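Local structure of hypothetical protein MG027 (Mycoplasma genitalium, 1Q8C) at residues L59-Q72 with T103-H116. The protein is of unknown function but has the all-helical fold of NusB proteins, which suggests a possible, unproven kinship with RNA-binding transcription factors. Residues are numbered along the deposited sequence; the frame is centred on the assembly and turned at random.
Sequences LIVKAFSENIFSFQ and TAVVLCALSEQKAH
Phe71 fits as a knob into the hole formed by Leu107, Leu110, Ser111 and Lys114, with Leu110 CB 3.8 Å from the ring centroid and only 7° off its normal, a CH-pi contact over the face. Asn67 CB lies over the rim of the opposite face, and Leu107 CD2 presses against Phe71 CB at 3.3 Å. With CG anti to the carbonyl carbon (chi1 -71°), Phe71 runs past Leu110 in the opposite direction, and its CZ ends beside Leu110 O. The second knob, Ile60, enters among Cys108, Ser111, Glu112 and His116; its CG1 lies 3.5 Å from His116 CD2, at the edge of the imidazole. Between the knobs small residues bring the backbones together: Ala63 CB meets Ala115 CB at 4.0 Å, and Ser111 CB rests on Ile60 O. Ser111 OG, held beside its backbone N, turns back along its own helix to donate to Leu107 O (2.5 Å) from the face opposite the one used by Ser111 N, while Phe64 CB packs on the hydroxyl. Farther out, His116 stacks on Trp56 and bonds to its carbonyl through NE2, and Glu112 is salt-bridged to Arg18 and hydrogen-bonded to Thr118. At the exposed edge Lys114 bends across Ala63, and its NZ makes a weak bond to Asn67 OD1 at 3.3 Å. Asn67 ND2 turns back to a lone pair of Ala63 O, which lies almost in the plane of the Asn67 amide and probably fixes its rotation; a bound sodium ion lies about 3 Å from the nearest atom of this side chain. Helices 55-81 and 100-116 thus cross steeply, their local axes at 108°, within the NusB-like helical bundle. Apolar interlocking holds the pair; the serine hydroxyl is satisfied within its own helix, and the one hydrogen bond between the segments, Lys114 to Asn67, is weak and peripheral.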
ATOM      1  N   LEU A  59       6.361   9.189   6.376  1.00 43.68           N
ATOM      2  CA  LEU A  59       5.022   9.526   6.881  1.00 43.94           C
ATOM      3  C   LEU A  59       4.017   8.457   6.426  1.00 43.93           C
ATOM      4  O   LEU A  59       3.088   8.147   7.157  1.00 43.87           O
ATOM      5  CB  LEU A  59       4.578  10.911   6.419  1.00 43.92           C
ATOM      6  CG  LEU A  59       4.088  12.061   7.330  1.00 45.08           C
ATOM      7  CD1 LEU A  59       2.697  12.535   6.872  1.00 44.80           C
ATOM      8  CD2 LEU A  59       4.136  11.792   8.863  1.00 44.75           C
ATOM      9  N   ILE A  60       4.213   7.894   5.238  1.00 43.56           N
ATOM     10  CA  ILE A  60       3.369   6.788   4.744  1.00 43.56           C
ATOM     11  C   ILE A  60       3.548   5.558   5.646  1.00 43.70           C
ATOM     12  O   ILE A  60       2.581   4.915   6.033  1.00 44.20           O
ATOM     13  CB  ILE A  60       3.718   6.427   3.248  1.00 43.22           C
ATOM     14  CG1 ILE A  60       3.351   7.590   2.329  1.00 43.72           C
ATOM     15  CG2 ILE A  60       2.975   5.138   2.774  1.00 43.25           C
ATOM     16  CD1 ILE A  60       3.864   7.481   0.881  1.00 43.58           C
ATOM     17  N   VAL A  61       4.795   5.234   5.961  1.00 43.86           N
ATOM     18  CA  VAL A  61       5.121   4.065   6.767  1.00 43.85           C
ATOM     19  C   VAL A  61       4.626   4.216   8.205  1.00 43.63           C
ATOM     20  O   VAL A  61       4.302   3.243   8.876  1.00 43.62           O
ATOM     21  CB  VAL A  61       6.634   3.820   6.741  1.00 43.94           C
ATOM     22  CG1 VAL A  61       7.074   2.826   7.852  1.00 44.56           C
ATOM     23  CG2 VAL A  61       7.027   3.343   5.345  1.00 43.71           C
ATOM     24  N   LYS A  62       4.564   5.449   8.662  1.00 43.72           N
ATOM     25  CA  LYS A  62       4.058   5.769   9.971  1.00 44.07           C
ATOM     26  C   LYS A  62       2.533   5.523  10.012  1.00 43.94           C
ATOM     27  O   LYS A  62       2.032   4.928  10.960  1.00 44.42           O
ATOM     28  CB  LYS A  62       4.437   7.219  10.346  1.00 44.19           C
ATOM     29  CG  LYS A  62       3.737   7.798  11.600  1.00 44.57           C
ATOM     30  CD  LYS A  62       4.533   8.946  12.264  1.00 45.47           C
ATOM     31  CE  LYS A  62       4.212   9.096  13.767  1.00 45.50           C
ATOM     32  NZ  LYS A  62       2.985   9.890  14.075  1.00 46.48           N
ATOM     33  N   ALA A  63       1.811   5.980   8.999  1.00 43.54           N
ATOM     34  CA  ALA A  63       0.374   5.752   8.901  1.00 43.04           C
ATOM     35  C   ALA A  63       0.086   4.246   8.804  1.00 42.94           C
ATOM     36  O   ALA A  63      -0.836   3.738   9.456  1.00 42.52           O
ATOM     37  CB  ALA A  63      -0.181   6.493   7.708  1.00 43.36           C
ATOM     38  N   PHE A  64       0.886   3.544   7.998  1.00 42.83           N
ATOM     39  CA  PHE A  64       0.815   2.079   7.845  1.00 43.07           C
ATOM     40  C   PHE A  64       1.007   1.353   9.194  1.00 43.26           C
ATOM     41  O   PHE A  64       0.256   0.438   9.531  1.00 42.80           O
ATOM     42  CB  PHE A  64       1.909   1.607   6.869  1.00 43.16           C
ATOM     43  CG  PHE A  64       2.196   0.147   6.944  1.00 43.19           C
ATOM     44  CD1 PHE A  64       1.367  -0.771   6.329  1.00 43.86           C
ATOM     45  CD2 PHE A  64       3.281  -0.315   7.643  1.00 43.78           C
ATOM     46  CE1 PHE A  64       1.632  -2.115   6.425  1.00 45.08           C
ATOM     47  CE2 PHE A  64       3.549  -1.660   7.745  1.00 43.22           C
ATOM     48  CZ  PHE A  64       2.737  -2.555   7.138  1.00 44.80           C
ATOM     49  N   SER A  65       2.046   1.762   9.935  1.00 43.42           N
ATOM     50  CA  SER A  65       2.420   1.128  11.198  1.00 43.32           C
ATOM     51  C   SER A  65       1.325   1.257  12.249  1.00 43.34           C
ATOM     52  O   SER A  65       1.163   0.384  13.080  1.00 43.20           O
ATOM     53  CB  SER A  65       3.726   1.706  11.746  1.00 43.12           C
ATOM     54  OG  SER A  65       3.539   3.011  12.280  1.00 44.23           O
ATOM     55  N   GLU A  66       0.573   2.339  12.188  1.00 43.36           N
ATOM     56  CA  GLU A  66      -0.415   2.652  13.189  1.00 43.68           C
ATOM     57  C   GLU A  66      -1.828   2.173  12.826  1.00 43.63           C
ATOM     58  O   GLU A  66      -2.711   2.123  13.690  1.00 43.24           O
ATOM     59  CB  GLU A  66      -0.378   4.156  13.448  1.00 44.10           C
ATOM     60  CG  GLU A  66       0.961   4.595  14.077  1.00 45.58           C
ATOM     61  CD  GLU A  66       1.106   6.104  14.227  1.00 47.86           C
ATOM     62  OE1 GLU A  66       0.242   6.822  13.668  1.00 48.26           O
ATOM     63  OE2 GLU A  66       2.080   6.567  14.907  1.00 49.08           O
ATOM     64  N   ASN A  67      -2.031   1.757  11.580  1.00 43.54           N
ATOM     65  CA  ASN A  67      -3.360   1.362  11.133  1.00 43.76           C
ATOM     66  C   ASN A  67      -3.419  -0.009  10.491  1.00 43.94           C
ATOM     67  O   ASN A  67      -4.414  -0.348   9.876  1.00 43.66           O
ATOM     68  CB  ASN A  67      -3.885   2.419  10.163  1.00 43.59           C
ATOM     69  CG  ASN A  67      -4.024   3.777  10.820  1.00 43.43           C
ATOM     70  OD1 ASN A  67      -5.001   4.034  11.529  1.00 42.90           O
ATOM     71  ND2 ASN A  67      -3.030   4.645  10.611  1.00 42.50           N
ATOM     72  N   ILE A  68      -2.373  -0.812  10.633  1.00 44.47           N
ATOM     73  CA  ILE A  68      -2.310  -2.046   9.856  1.00 44.81           C
ATOM     74  C   ILE A  68      -3.477  -3.016  10.176  1.00 44.55           C
ATOM     75  O   ILE A  68      -4.060  -3.614   9.269  1.00 44.44           O
ATOM     76  CB  ILE A  68      -0.907  -2.735   9.947  1.00 45.17           C
ATOM     77  CG1 ILE A  68      -0.991  -4.128   9.288  1.00 45.85           C
ATOM     78  CG2 ILE A  68      -0.428  -2.826  11.388  1.00 44.88           C
ATOM     79  CD1 ILE A  68       0.229  -4.533   8.526  1.00 46.40           C
ATOM     80  N   PHE A  69      -3.847  -3.133  11.447  1.00 44.24           N
ATOM     81  CA  PHE A  69      -4.963  -3.996  11.811  1.00 43.92           C
ATOM     82  C   PHE A  69      -6.258  -3.589  11.092  1.00 43.72           C
ATOM     83  O   PHE A  69      -6.972  -4.444  10.585  1.00 43.33           O
ATOM     84  CB  PHE A  69      -5.182  -4.034  13.332  1.00 43.91           C
ATOM     85  CG  PHE A  69      -5.955  -5.244  13.798  1.00 43.77           C
ATOM     86  CD1 PHE A  69      -5.298  -6.359  14.303  1.00 43.47           C
ATOM     87  CD2 PHE A  69      -7.351  -5.264  13.734  1.00 44.14           C
ATOM     88  CE1 PHE A  69      -6.014  -7.470  14.741  1.00 43.76           C
ATOM     89  CE2 PHE A  69      -8.075  -6.371  14.164  1.00 44.18           C
ATOM     90  CZ  PHE A  69      -7.405  -7.475  14.674  1.00 44.52           C
ATOM     91  N   SER A  70      -6.555  -2.297  11.032  1.00 43.50           N
ATOM     92  CA  SER A  70      -7.785  -1.834  10.389  1.00 43.74           C
ATOM     93  C   SER A  70      -7.738  -1.959   8.880  1.00 43.71           C
ATOM     94  O   SER A  70      -8.705  -2.374   8.262  1.00 43.47           O
ATOM     95  CB  SER A  70      -8.040  -0.372  10.711  1.00 43.90           C
ATOM     96  OG  SER A  70      -7.995  -0.172  12.098  1.00 44.69           O
ATOM     97  N   PHE A  71      -6.624  -1.538   8.291  1.00 43.70           N
ATOM     98  CA  PHE A  71      -6.430  -1.651   6.846  1.00 43.79           C
ATOM     99  C   PHE A  71      -6.589  -3.115   6.415  1.00 43.93           C
ATOM    100  O   PHE A  71      -7.316  -3.416   5.483  1.00 44.04           O
ATOM    101  CB  PHE A  71      -5.039  -1.116   6.442  1.00 44.02           C
ATOM    102  CG  PHE A  71      -4.878   0.403   6.541  1.00 43.51           C
ATOM    103  CD1 PHE A  71      -3.631   0.973   6.394  1.00 43.77           C
ATOM    104  CD2 PHE A  71      -5.959   1.243   6.757  1.00 43.69           C
ATOM    105  CE1 PHE A  71      -3.459   2.352   6.458  1.00 43.91           C
ATOM    106  CE2 PHE A  71      -5.785   2.625   6.817  1.00 43.89           C
ATOM    107  CZ  PHE A  71      -4.530   3.172   6.671  1.00 43.56           C
ATOM    108  N   GLN A  72      -5.929  -4.025   7.117  1.00 44.21           N
ATOM    109  CA  GLN A  72      -5.998  -5.444   6.785  1.00 44.53           C
ATOM    110  C   GLN A  72      -7.432  -5.954   6.876  1.00 44.48           C
ATOM    111  O   GLN A  72      -7.855  -6.752   6.055  1.00 44.81           O
ATOM    112  CB  GLN A  72      -5.100  -6.259   7.715  1.00 44.75           C
ATOM    113  CG  GLN A  72      -3.596  -6.007   7.533  1.00 45.47           C
ATOM    114  CD  GLN A  72      -2.925  -7.049   6.648  1.00 46.82           C
ATOM    115  OE1 GLN A  72      -3.414  -7.345   5.554  1.00 47.24           O
ATOM    116  NE2 GLN A  72      -1.804  -7.607   7.120  1.00 47.89           N
ATOM    117  N   THR A 103      -1.462  -7.207  -1.922  1.00 43.37           N
ATOM    118  CA  THR A 103      -1.870  -6.665  -0.628  1.00 43.25           C
ATOM    119  C   THR A 103      -0.946  -5.498  -0.233  1.00 43.24           C
ATOM    120  O   THR A 103      -1.415  -4.468   0.204  1.00 43.06           O
ATOM    121  CB  THR A 103      -1.873  -7.758   0.491  1.00 43.41           C
ATOM    122  OG1 THR A 103      -2.800  -8.806   0.176  1.00 42.67           O
ATOM    123  CG2 THR A 103      -2.408  -7.199   1.800  1.00 43.48           C
ATOM    124  N   ALA A 104       0.364  -5.656  -0.412  1.00 43.15           N
ATOM    125  CA  ALA A 104       1.332  -4.629  -0.007  1.00 43.11           C
ATOM    126  C   ALA A 104       1.117  -3.349  -0.807  1.00 43.04           C
ATOM    127  O   ALA A 104       1.257  -2.244  -0.284  1.00 42.23           O
ATOM    128  CB  ALA A 104       2.771  -5.150  -0.187  1.00 43.09           C
ATOM    129  N   VAL A 105       0.779  -3.520  -2.087  1.00 43.24           N
ATOM    130  CA  VAL A 105       0.422  -2.404  -2.952  1.00 43.54           C
ATOM    131  C   VAL A 105      -0.857  -1.705  -2.454  1.00 43.61           C
ATOM    132  O   VAL A 105      -0.914  -0.480  -2.416  1.00 43.57           O
ATOM    133  CB  VAL A 105       0.188  -2.853  -4.403  1.00 43.56           C
ATOM    134  CG1 VAL A 105      -0.442  -1.705  -5.217  1.00 44.00           C
ATOM    135  CG2 VAL A 105       1.484  -3.341  -5.034  1.00 43.78           C
ATOM    136  N   VAL A 106      -1.874  -2.473  -2.074  1.00 43.44           N
ATOM    137  CA  VAL A 106      -3.121  -1.883  -1.581  1.00 43.51           C
ATOM    138  C   VAL A 106      -2.896  -1.189  -0.213  1.00 43.45           C
ATOM    139  O   VAL A 106      -3.401  -0.108   0.018  1.00 43.55           O
ATOM    140  CB  VAL A 106      -4.262  -2.916  -1.452  1.00 43.43           C
ATOM    141  CG1 VAL A 106      -5.465  -2.284  -0.744  1.00 43.74           C
ATOM    142  CG2 VAL A 106      -4.700  -3.428  -2.831  1.00 43.43           C
ATOM    143  N   LEU A 107      -2.156  -1.806   0.691  1.00 43.38           N
ATOM    144  CA  LEU A 107      -1.887  -1.165   1.984  1.00 43.54           C
ATOM    145  C   LEU A 107      -1.090   0.122   1.840  1.00 43.58           C
ATOM    146  O   LEU A 107      -1.212   1.016   2.671  1.00 44.07           O
ATOM    147  CB  LEU A 107      -1.143  -2.118   2.907  1.00 43.66           C
ATOM    148  CG  LEU A 107      -2.033  -3.251   3.403  1.00 43.35           C
ATOM    149  CD1 LEU A 107      -1.181  -4.383   3.928  1.00 43.44           C
ATOM    150  CD2 LEU A 107      -2.977  -2.733   4.462  1.00 43.19           C
ATOM    151  N   CYS A 108      -0.276   0.230   0.796  1.00 43.57           N
ATOM    152  CA  CYS A 108       0.523   1.441   0.606  1.00 44.00           C
ATOM    153  C   CYS A 108      -0.392   2.594   0.220  1.00 43.93           C
ATOM    154  O   CYS A 108      -0.240   3.698   0.720  1.00 44.19           O
ATOM    155  CB  CYS A 108       1.642   1.222  -0.425  1.00 44.30           C
ATOM    156  SG  CYS A 108       2.676   2.690  -0.807  1.00 45.18           S
ATOM    157  N   ALA A 109      -1.358   2.309  -0.655  1.00 43.97           N
ATOM    158  CA  ALA A 109      -2.343   3.280  -1.126  1.00 43.77           C
ATOM    159  C   ALA A 109      -3.228   3.822   0.004  1.00 43.64           C
ATOM    160  O   ALA A 109      -3.535   5.026   0.055  1.00 43.36           O
ATOM    161  CB  ALA A 109      -3.222   2.635  -2.213  1.00 43.51           C
ATOM    162  N   LEU A 110      -3.668   2.911   0.869  1.00 43.38           N
ATOM    163  CA  LEU A 110      -4.412   3.249   2.079  1.00 43.28           C
ATOM    164  C   LEU A 110      -3.562   4.097   3.010  1.00 43.28           C
ATOM    165  O   LEU A 110      -4.039   5.066   3.590  1.00 43.15           O
ATOM    166  CB  LEU A 110      -4.807   1.980   2.837  1.00 43.42           C
ATOM    167  CG  LEU A 110      -5.776   1.021   2.139  1.00 42.92           C
ATOM    168  CD1 LEU A 110      -6.023  -0.244   2.936  1.00 43.07           C
ATOM    169  CD2 LEU A 110      -7.070   1.730   1.939  1.00 43.67           C
ATOM    170  N   SER A 111      -2.302   3.708   3.158  1.00 43.42           N
ATOM    171  CA  SER A 111      -1.384   4.392   4.060  1.00 43.38           C
ATOM    172  C   SER A 111      -1.113   5.783   3.549  1.00 43.69           C
ATOM    173  O   SER A 111      -1.012   6.710   4.337  1.00 43.44           O
ATOM    174  CB  SER A 111      -0.061   3.625   4.183  1.00 43.77           C
ATOM    175  OG  SER A 111      -0.283   2.303   4.637  1.00 43.48           O
ATOM    176  N   GLU A 112      -1.045   5.923   2.222  1.00 44.09           N
ATOM    177  CA  GLU A 112      -0.690   7.183   1.605  1.00 44.16           C
ATOM    178  C   GLU A 112      -1.858   8.141   1.612  1.00 44.39           C
ATOM    179  O   GLU A 112      -1.688   9.340   1.801  1.00 44.15           O
ATOM    180  CB  GLU A 112      -0.181   6.995   0.163  1.00 44.48           C
ATOM    181  CG  GLU A 112       0.064   8.341  -0.511  1.00 44.23           C
ATOM    182  CD  GLU A 112       0.646   8.292  -1.915  1.00 45.11           C
ATOM    183  OE1 GLU A 112       0.707   9.383  -2.523  1.00 43.09           O
ATOM    184  OE2 GLU A 112       1.049   7.206  -2.399  1.00 46.17           O
ATOM    185  N   GLN A 113      -3.055   7.634   1.375  1.00 44.54           N
ATOM    186  CA  GLN A 113      -4.199   8.515   1.416  1.00 44.36           C
ATOM    187  C   GLN A 113      -4.368   9.048   2.823  1.00 44.54           C
ATOM    188  O   GLN A 113      -4.784  10.186   3.015  1.00 44.82           O
ATOM    189  CB  GLN A 113      -5.467   7.815   0.966  1.00 44.28           C
ATOM    190  CG  GLN A 113      -6.611   8.800   0.888  1.00 44.22           C
ATOM    191  CD  GLN A 113      -7.783   8.295   0.079  1.00 43.60           C
ATOM    192  OE1 GLN A 113      -8.089   8.844  -0.966  1.00 44.06           O
ATOM    193  NE2 GLN A 113      -8.452   7.278   0.576  1.00 42.26           N
ATOM    194  N   LYS A 114      -4.058   8.207   3.803  1.00 44.70           N
ATOM    195  CA  LYS A 114      -4.129   8.587   5.210  1.00 44.69           C
ATOM    196  C   LYS A 114      -3.075   9.646   5.563  1.00 44.33           C
ATOM    197  O   LYS A 114      -3.372  10.629   6.214  1.00 44.46           O
ATOM    198  CB  LYS A 114      -3.926   7.338   6.093  1.00 44.80           C
ATOM    199  CG  LYS A 114      -3.924   7.604   7.602  1.00 45.25           C
ATOM    200  CD  LYS A 114      -5.311   7.940   8.097  1.00 45.60           C
ATOM    201  CE  LYS A 114      -5.643   7.218   9.386  1.00 47.11           C
ATOM    202  NZ  LYS A 114      -6.294   5.876   9.163  1.00 48.85           N
ATOM    203  N   ALA A 115      -1.837   9.449   5.129  1.00 44.24           N
ATOM    204  CA  ALA A 115      -0.745  10.355   5.515  1.00 43.83           C
ATOM    205  C   ALA A 115      -0.756  11.679   4.734  1.00 43.53           C
ATOM    206  O   ALA A 115      -0.548  12.762   5.281  1.00 42.93           O
ATOM    207  CB  ALA A 115       0.572   9.652   5.310  1.00 43.90           C
ATOM    208  N   HIS A 116      -1.003  11.570   3.437  1.00 43.32           N
ATOM    209  CA  HIS A 116      -0.827  12.680   2.515  1.00 43.32           C
ATOM    210  C   HIS A 116      -2.103  13.142   1.815  1.00 43.18           C
ATOM    211  O   HIS A 116      -2.096  14.164   1.153  1.00 43.39           O
ATOM    212  CB  HIS A 116       0.208  12.283   1.489  1.00 43.10           C
ATOM    213  CG  HIS A 116       1.555  12.038   2.080  1.00 43.11           C
ATOM    214  ND1 HIS A 116       2.239  13.004   2.790  1.00 43.30           N
ATOM    215  CD2 HIS A 116       2.348  10.940   2.077  1.00 42.62           C
ATOM    216  CE1 HIS A 116       3.405  12.519   3.175  1.00 42.35           C
ATOM    217  NE2 HIS A 116       3.501  11.271   2.747  1.00 40.93           N
TER